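Local coordinates for protein metallopeptidase containing co-catalytic metalloactive site (Shewanella denitrificans OS217, PDB 3B2Y) that probably acts as a zinc-dependent carboxypeptidase of the M14 family, a hydrolase whose metal site holds a nickel ion in this crystal, at residues Tyr179-Glu184 against Ala242-Thr247; Leu69-Gly74 against Ala262-Phe267. One frame throughout, in Å; residues are numbered along the deposited sequence. Where two conformers were deposited one is given.

Interaction 1: Tyr179-Glu184 against Ala242-Thr247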
ATOM      1  N   TYR A 179     -11.555  -1.062   7.286  1.00 25.38           N
ATOM      2  CA  TYR A 179     -10.871  -0.733   8.525  1.00 28.72           C
ATOM      3  C   TYR A 179      -9.451  -0.346   8.192  1.00 26.37           C
ATOM      4  O   TYR A 179      -9.062  -0.413   7.041  1.00 32.13           O
ATOM      5  CB  TYR A 179     -10.953  -1.878   9.570  1.00 26.86           C
ATOM      6  CG  TYR A 179     -10.352  -3.173   9.125  1.00 33.94           C
ATOM      7  CD1 TYR A 179     -11.057  -4.050   8.305  1.00 39.06           C
ATOM      8  CD2 TYR A 179      -9.072  -3.541   9.535  1.00 29.83           C
ATOM      9  CE1 TYR A 179     -10.504  -5.258   7.892  1.00 33.57           C
ATOM     10  CE2 TYR A 179      -8.522  -4.766   9.157  1.00 39.58           C
ATOM     11  CZ  TYR A 179      -9.236  -5.617   8.323  1.00 33.09           C
ATOM     12  OH  TYR A 179      -8.665  -6.809   7.925  1.00 40.74           O
ATOM     13  N   VAL A 180      -8.744   0.127   9.211  1.00 29.77           N
ATOM     14  CA  VAL A 180      -7.399   0.590   9.070  1.00 26.00           C
ATOM     15  C   VAL A 180      -6.551   0.123  10.265  1.00 29.84           C
ATOM     16  O   VAL A 180      -6.972   0.219  11.421  1.00 28.35           O
ATOM     17  CB  VAL A 180      -7.339   2.121   8.969  1.00 30.12           C
ATOM     18  CG1 VAL A 180      -7.861   2.825  10.277  1.00 25.79           C
ATOM     19  CG2 VAL A 180      -5.917   2.510   8.726  1.00 39.44           C
ATOM     20  N   TYR A 181      -5.364  -0.395   9.991  1.00 25.87           N
ATOM     21  CA  TYR A 181      -4.365  -0.570  11.044  1.00 29.11           C
ATOM     22  C   TYR A 181      -3.598   0.729  11.201  1.00 32.25           C
ATOM     23  O   TYR A 181      -3.221   1.324  10.215  1.00 27.85           O
ATOM     24  CB  TYR A 181      -3.334  -1.605  10.621  1.00 28.77           C
ATOM     25  CG  TYR A 181      -3.812  -3.011  10.492  1.00 33.27           C
ATOM     26  CD1 TYR A 181      -4.354  -3.487   9.302  1.00 36.03           C
ATOM     27  CD2 TYR A 181      -3.666  -3.886  11.540  1.00 34.21           C
ATOM     28  CE1 TYR A 181      -4.751  -4.783   9.185  1.00 40.77           C
ATOM     29  CE2 TYR A 181      -4.037  -5.190  11.432  1.00 40.15           C
ATOM     30  CZ  TYR A 181      -4.583  -5.647  10.270  1.00 34.69           C
ATOM     31  OH  TYR A 181      -4.979  -6.978  10.211  1.00 45.96           O
ATOM     32  N   SER A 182      -3.286   1.154  12.404  1.00 29.22           N
ATOM     33  CA  SER A 182      -2.502   2.377  12.549  1.00 31.36           C
ATOM     34  C   SER A 182      -1.451   2.270  13.663  1.00 28.13           C
ATOM     35  O   SER A 182      -1.616   1.513  14.602  1.00 30.47           O
ATOM     36  CB  SER A 182      -3.435   3.586  12.778  1.00 31.41           C
ATOM     37  OG  SER A 182      -3.765   3.718  14.109  1.00 45.90           O
ATOM     38  N   PHE A 183      -0.396   3.069  13.536  1.00 25.49           N
ATOM     39  CA  PHE A 183       0.715   3.170  14.502  1.00 22.96           C
ATOM     40  C   PHE A 183       1.010   4.665  14.694  1.00 26.50           C
ATOM     41  O   PHE A 183       1.280   5.383  13.737  1.00 27.78           O
ATOM     42  CB  PHE A 183       1.969   2.437  13.995  1.00 33.59           C
ATOM     43  CG  PHE A 183       1.728   0.989  13.539  1.00 28.81           C
ATOM     44  CD1 PHE A 183       1.093   0.712  12.323  1.00 28.55           C
ATOM     45  CD2 PHE A 183       2.120  -0.056  14.315  1.00 36.50           C
ATOM     46  CE1 PHE A 183       0.880  -0.588  11.912  1.00 34.94           C
ATOM     47  CE2 PHE A 183       1.900  -1.335  13.907  1.00 32.67           C
ATOM     48  CZ  PHE A 183       1.287  -1.594  12.699  1.00 37.33           C
ATOM     49  N   GLU A 184       0.897   5.132  15.933  1.00 27.71           N
ATOM     50  CA  GLU A 184       1.331   6.474  16.332  1.00 31.30           C
ATOM     51  C   GLU A 184       2.071   6.340  17.649  1.00 31.26           C
ATOM     52  O   GLU A 184       1.769   5.429  18.440  1.00 32.07           O
ATOM     53  CB  GLU A 184       0.142   7.436  16.531  1.00 33.84           C
ATOM     54  CG  GLU A 184      -0.797   7.500  15.309  1.00 30.11           C
ATOM     55  CD  GLU A 184      -1.802   8.644  15.377  1.00 36.44           C
ATOM     56  OE1 GLU A 184      -1.465   9.726  15.908  1.00 48.12           O
ATOM     57  OE2 GLU A 184      -2.944   8.461  14.903  1.00 41.18           O
ATOM     58  N   ALA A 242       2.359   5.376  10.756  1.00 26.95           N
ATOM     59  CA  ALA A 242       2.103   4.371   9.754  1.00 29.49           C
ATOM     60  C   ALA A 242       0.673   3.947   9.748  1.00 28.16           C
ATOM     61  O   ALA A 242       0.010   3.891  10.779  1.00 27.68           O
ATOM     62  CB  ALA A 242       3.068   3.112   9.892  1.00 27.17           C
ATOM     63  N   ALA A 243       0.218   3.541   8.578  1.00 28.83           N
ATOM     64  CA  ALA A 243      -1.112   2.937   8.495  1.00 30.26           C
ATOM     65  C   ALA A 243      -1.159   1.870   7.417  1.00 34.20           C
ATOM     66  O   ALA A 243      -0.414   1.887   6.482  1.00 28.41           O
ATOM     67  CB  ALA A 243      -2.198   4.005   8.233  1.00 26.68           C
ATOM     68  N   CYS A 244      -2.062   0.926   7.596  1.00 35.02           N
ATOM     69  CA  CYS A 244      -2.353  -0.048   6.555  1.00 33.34           C
ATOM     70  C   CYS A 244      -3.852  -0.019   6.350  1.00 33.89           C
ATOM     71  O   CYS A 244      -4.606  -0.380   7.275  1.00 33.00           O
ATOM     72  CB  CYS A 244      -1.877  -1.404   7.032  1.00 36.24           C
ATOM     73  SG  CYS A 244      -2.320  -2.774   5.961  1.00 44.49           S
ATOM     74  N   SER A 245      -4.303   0.494   5.207  1.00 30.84           N
ATOM     75  CA  SER A 245      -5.740   0.486   4.946  1.00 32.92           C
ATOM     76  C   SER A 245      -6.148  -0.888   4.445  1.00 29.38           C
ATOM     77  O   SER A 245      -5.372  -1.607   3.773  1.00 34.44           O
ATOM     78  CB  SER A 245      -6.124   1.568   3.961  1.00 35.42           C
ATOM     79  OG  SER A 245      -5.302   1.538   2.827  1.00 35.83           O
ATOM     80  N   GLU A 246      -7.384  -1.251   4.745  1.00 32.98           N
ATOM     81  CA  GLU A 246      -7.958  -2.503   4.295  1.00 31.63           C
ATOM     82  C   GLU A 246      -9.324  -2.217   3.666  1.00 32.28           C
ATOM     83  O   GLU A 246     -10.328  -2.054   4.414  1.00 33.06           O
ATOM     84  CB  GLU A 246      -8.158  -3.434   5.485  1.00 34.72           C
ATOM     85  CG  GLU A 246      -6.863  -3.933   6.138  1.00 34.80           C
ATOM     86  CD  GLU A 246      -6.210  -5.078   5.382  1.00 41.56           C
ATOM     87  OE1 GLU A 246      -6.758  -5.522   4.346  1.00 49.34           O
ATOM     88  OE2 GLU A 246      -5.129  -5.529   5.833  1.00 48.19           O
ATOM     89  N   THR A 247      -9.369  -2.144   2.331  1.00 31.15           N
ATOM     90  CA  THR A 247     -10.661  -2.081   1.616  1.00 31.42           C
ATOM     91  C   THR A 247     -11.295  -3.499   1.481  1.00 31.09           C
ATOM     92  O   THR A 247     -10.581  -4.523   1.427  1.00 28.71           O
ATOM     93  CB  THR A 247     -10.520  -1.322   0.272  1.00 33.22           C
ATOM     94  OG1 THR A 247      -9.424  -1.854  -0.482  1.00 34.18           O
ATOM     95  CG2 THR A 247     -10.262   0.207   0.512  1.00 36.46           C
TER
HETATM   96  O   HOH W   1      -6.141  -7.474   7.803  1.00 41.37           O
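Tyr181 and Cys244 meet at the apolar middle of this antiparallel strand pair, CB to CB at 3.9 Å, with the Cys244 sulfur set obliquely to the Tyr181 ring. Toward one end Phe183 brings CD1 to the methyl of Ala242; on the opposite face Val180 CG2 rests on Ala243 CB. Tyr179, with CG lodged between its backbone N and carbonyl carbon (chi1 60°), swings its ring beneath Glu246, whose CB stands over the ring centre, 3.8 Å from the centroid, in a CH-pi contact. Glu246 bends at its second torsion (chi2 -80°) and carries its carboxylate alongside that ring, the two planes 20° apart. Six backbone hydrogen bonds tie the strands within the mixed sheet, where strand 221-223 flanks 179-183 on its other side. At the polar edge one water joins the Tyr179 OH at 2.6 Å and the Tyr181 OH at 2.7 Å, and donates a weak bond to Glu246 OE2; the Tyr179 hydroxyl also bonds Asp172. Were Tyr179 an alanine, the Glu246 methylenes would probably lose their aromatic floor, leaving the carboxylate freer to turn and the water short of one anchor. Glu246 is the predicted proton donor/acceptor, close to the bound nickel; its carboxylate is probably positioned mainly by the packing of its apolar stem on Tyr179, and less by the weakly bonded water.

Interaction 2: Leu69-Gly74 against Ala262-Phe267; sequences LLISSG and AAMGQF
Phe267 reaches from its helix toward the strand and sets CE2 against both Leu69 and Ile71, with CZ toward Leu69 and CD2 toward Ile71, a worked case of helix-on-sheet packing by a few large side chains. Its CG stands opposite the backbone N (chi1 167°), which sends the ring out from the helix to the sheet. Leu69 comes from the opposing direction, with CB 3.8 Å from Phe267 CE2 and both methyls near the same end of the ring. Ile71 slides past the other way, its CG1 3.9 Å from Phe267 CE2, and both residues approach the ring obliquely. The second branch of Ile71 serves another partner, CG2 lying 3.9 Å from CG of Met264, a selenomethionine whose extended chain crosses the isoleucine at a slant. No hydrogen bond joins the segments; the side-chain packing is apolar, with the Leu70 carbonyl O also against the ring. Residues 69-73 and 262-267 run nearly antiparallel, at 167°, with axes 10.5 Å apart, as in an alpha/beta layer. Strand 102-106 flanks Leu69 and Ile71 through Leu103, and strand 165-172 sets Leu167 against Phe267 and Cys169 against Met264, while helix 81-92 closes in with Met86 on Ile71 and Phe89 on Met264.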
ATOM      1  N   LEU A  69       7.603  10.660   2.736  1.00 26.35           N
ATOM      2  CA  LEU A  69       6.469   9.772   2.886  1.00 24.91           C
ATOM      3  C   LEU A  69       6.632   8.686   1.825  1.00 22.96           C
ATOM      4  O   LEU A  69       7.156   8.954   0.717  1.00 27.19           O
ATOM      5  CB  LEU A  69       5.137  10.455   2.653  1.00 24.48           C
ATOM      6  CG  LEU A  69       4.777  11.692   3.447  1.00 29.55           C
ATOM      7  CD1 LEU A  69       3.397  12.181   2.954  1.00 27.74           C
ATOM      8  CD2 LEU A  69       4.791  11.450   4.939  1.00 28.33           C
ATOM      9  N   LEU A  70       6.235   7.502   2.206  1.00 23.60           N
ATOM     10  CA  LEU A  70       6.207   6.325   1.384  1.00 26.28           C
ATOM     11  C   LEU A  70       4.784   5.799   1.299  1.00 25.69           C
ATOM     12  O   LEU A  70       4.128   5.620   2.304  1.00 28.07           O
ATOM     13  CB  LEU A  70       7.155   5.279   1.964  1.00 24.96           C
ATOM     14  CG  LEU A  70       7.210   3.917   1.245  1.00 28.50           C
ATOM     15  CD1 LEU A  70       7.718   4.106  -0.197  1.00 29.55           C
ATOM     16  CD2 LEU A  70       8.111   2.940   2.053  1.00 28.65           C
ATOM     17  N   ILE A  71       4.332   5.431   0.102  1.00 26.36           N
ATOM     18  CA  ILE A  71       3.094   4.679  -0.079  1.00 26.22           C
ATOM     19  C   ILE A  71       3.465   3.406  -0.862  1.00 26.24           C
ATOM     20  O   ILE A  71       4.237   3.460  -1.836  1.00 29.00           O
ATOM     21  CB  ILE A  71       2.020   5.458  -0.917  1.00 29.88           C
ATOM     22  CG1 ILE A  71       1.694   6.798  -0.272  1.00 28.56           C
ATOM     23  CG2 ILE A  71       0.708   4.670  -1.049  1.00 36.82           C
ATOM     24  CD1 ILE A  71       0.917   7.731  -1.235  1.00 32.61           C
ATOM     25  N   SER A  72       3.021   2.278  -0.321  1.00 28.93           N
ATOM     26  CA  SER A  72       3.275   0.994  -0.902  1.00 30.46           C
ATOM     27  C   SER A  72       1.985   0.207  -1.079  1.00 31.56           C
ATOM     28  O   SER A  72       0.980   0.415  -0.404  1.00 30.32           O
ATOM     29  CB  SER A  72       4.248   0.201  -0.028  1.00 32.98           C
ATOM     30  OG  SER A  72       3.682  -0.018   1.271  1.00 40.08           O
ATOM     31  N   SER A  73       2.032  -0.752  -1.986  0.50 31.04           N
ATOM     32  CA  SER A  73       0.903  -1.649  -2.158  0.50 28.88           C
ATOM     33  C   SER A  73       1.377  -2.880  -2.878  0.50 25.21           C
ATOM     34  O   SER A  73       2.595  -3.037  -3.141  0.50 27.78           O
ATOM     35  CB  SER A  73      -0.198  -0.958  -2.953  0.50 29.03           C
ATOM     36  OG  SER A  73      -1.420  -1.679  -2.928  0.50 31.10           O
ATOM     37  N   GLY A  74       0.406  -3.708  -3.245  1.00 29.39           N
ATOM     38  CA  GLY A  74       0.646  -4.927  -4.039  1.00 27.79           C
ATOM     39  C   GLY A  74       1.561  -5.939  -3.378  1.00 29.61           C
ATOM     40  O   GLY A  74       2.267  -6.632  -4.050  1.00 32.55           O
ATOM     41  N   ALA A 262      -8.423   7.708  -2.333  1.00 29.88           N
ATOM     42  CA  ALA A 262      -8.888   8.659  -1.302  1.00 30.65           C
ATOM     43  C   ALA A 262      -8.101   8.557  -0.007  1.00 29.78           C
ATOM     44  O   ALA A 262      -7.794   9.623   0.544  1.00 28.95           O
ATOM     45  CB  ALA A 262     -10.387   8.465  -1.014  1.00 28.00           C
ATOM     46  N   ALA A 263      -7.820   7.324   0.475  1.00 29.51           N
ATOM     47  CA  ALA A 263      -6.880   7.073   1.630  1.00 28.96           C
ATOM     48  C   ALA A 263      -5.532   7.701   1.400  1.00 29.91           C
ATOM     49  O   ALA A 263      -4.988   8.366   2.302  1.00 28.12           O
ATOM     50  CB  ALA A 263      -6.708   5.606   1.950  1.00 29.00           C
HETATM   51  N   MSE A 264      -5.016   7.535   0.189  1.00 28.53           N
HETATM   52  CA  MSE A 264      -3.730   8.077  -0.178  1.00 30.40           C
HETATM   53  C   MSE A 264      -3.750   9.607  -0.171  1.00 31.54           C
HETATM   54  O   MSE A 264      -2.796  10.247   0.251  1.00 29.45           O
HETATM   55  CB  MSE A 264      -3.306   7.531  -1.549  1.00 28.21           C
HETATM   56  CG  MSE A 264      -2.909   6.123  -1.542  1.00 28.72           C
HETATM   57 SE   MSE A 264      -2.594   5.471  -3.364  0.75 38.50          SE
HETATM   58  CE  MSE A 264      -2.839   3.543  -3.072  1.00 42.75           C
ATOM     59  N   GLY A 265      -4.848  10.197  -0.639  1.00 31.74           N
ATOM     60  CA  GLY A 265      -4.999  11.631  -0.659  1.00 32.74           C
ATOM     61  C   GLY A 265      -5.078  12.193   0.736  1.00 32.48           C
ATOM     62  O   GLY A 265      -4.502  13.233   1.015  1.00 33.18           O
ATOM     63  N   GLN A 266      -5.788  11.486   1.617  1.00 29.49           N
ATOM     64  CA  GLN A 266      -5.889  11.897   3.044  1.00 30.74           C
ATOM     65  C   GLN A 266      -4.544  11.754   3.770  1.00 29.42           C
ATOM     66  O   GLN A 266      -4.194  12.571   4.676  1.00 28.21           O
ATOM     67  CB  GLN A 266      -6.983  11.069   3.728  1.00 27.41           C
ATOM     68  CG  GLN A 266      -7.167  11.356   5.236  1.00 30.34           C
ATOM     69  CD  GLN A 266      -7.357  12.785   5.528  1.00 36.59           C
ATOM     70  OE1 GLN A 266      -8.031  13.478   4.784  1.00 41.67           O
ATOM     71  NE2 GLN A 266      -6.764  13.265   6.619  1.00 44.74           N
ATOM     72  N   PHE A 267      -3.779  10.725   3.414  1.00 29.32           N
ATOM     73  CA  PHE A 267      -2.472  10.480   4.080  1.00 28.30           C
ATOM     74  C   PHE A 267      -1.558  11.690   3.802  1.00 31.04           C
ATOM     75  O   PHE A 267      -0.932  12.263   4.690  1.00 31.51           O
ATOM     76  CB  PHE A 267      -1.911   9.155   3.526  1.00 30.17           C
ATOM     77  CG  PHE A 267      -0.470   8.885   3.842  1.00 29.58           C
ATOM     78  CD1 PHE A 267      -0.056   8.568   5.132  1.00 34.19           C
ATOM     79  CD2 PHE A 267       0.481   8.892   2.856  1.00 32.67           C
ATOM     80  CE1 PHE A 267       1.308   8.273   5.398  1.00 28.11           C
ATOM     81  CE2 PHE A 267       1.809   8.600   3.139  1.00 31.80           C
ATOM     82  CZ  PHE A 267       2.210   8.329   4.411  1.00 30.65           C
TER

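Both contacts belong to one mixed sheet, their centres about 10 Å apart and their nearest atoms about 4 Å apart without touching. Interaction 1 joins two strands within the sheet, 179-183 and 242-248, whereas interaction 2 lays helix 253-271 over strand 68-73; strand 165-172 runs between strands 68-73 and 242-248. Along the chain, both segments of the strand pair lie between 69-74 and 262-267. Strand 242-248 is followed, after a short connection, by helix 253-271, which returns across the sheet. The fold thus combines strand-to-strand hydrogen bonding next to the metal site, the Glu246 side chain about 5 Å from the nickel, with apolar layer packing farther off, the Met264 side chain about 13 Å from it.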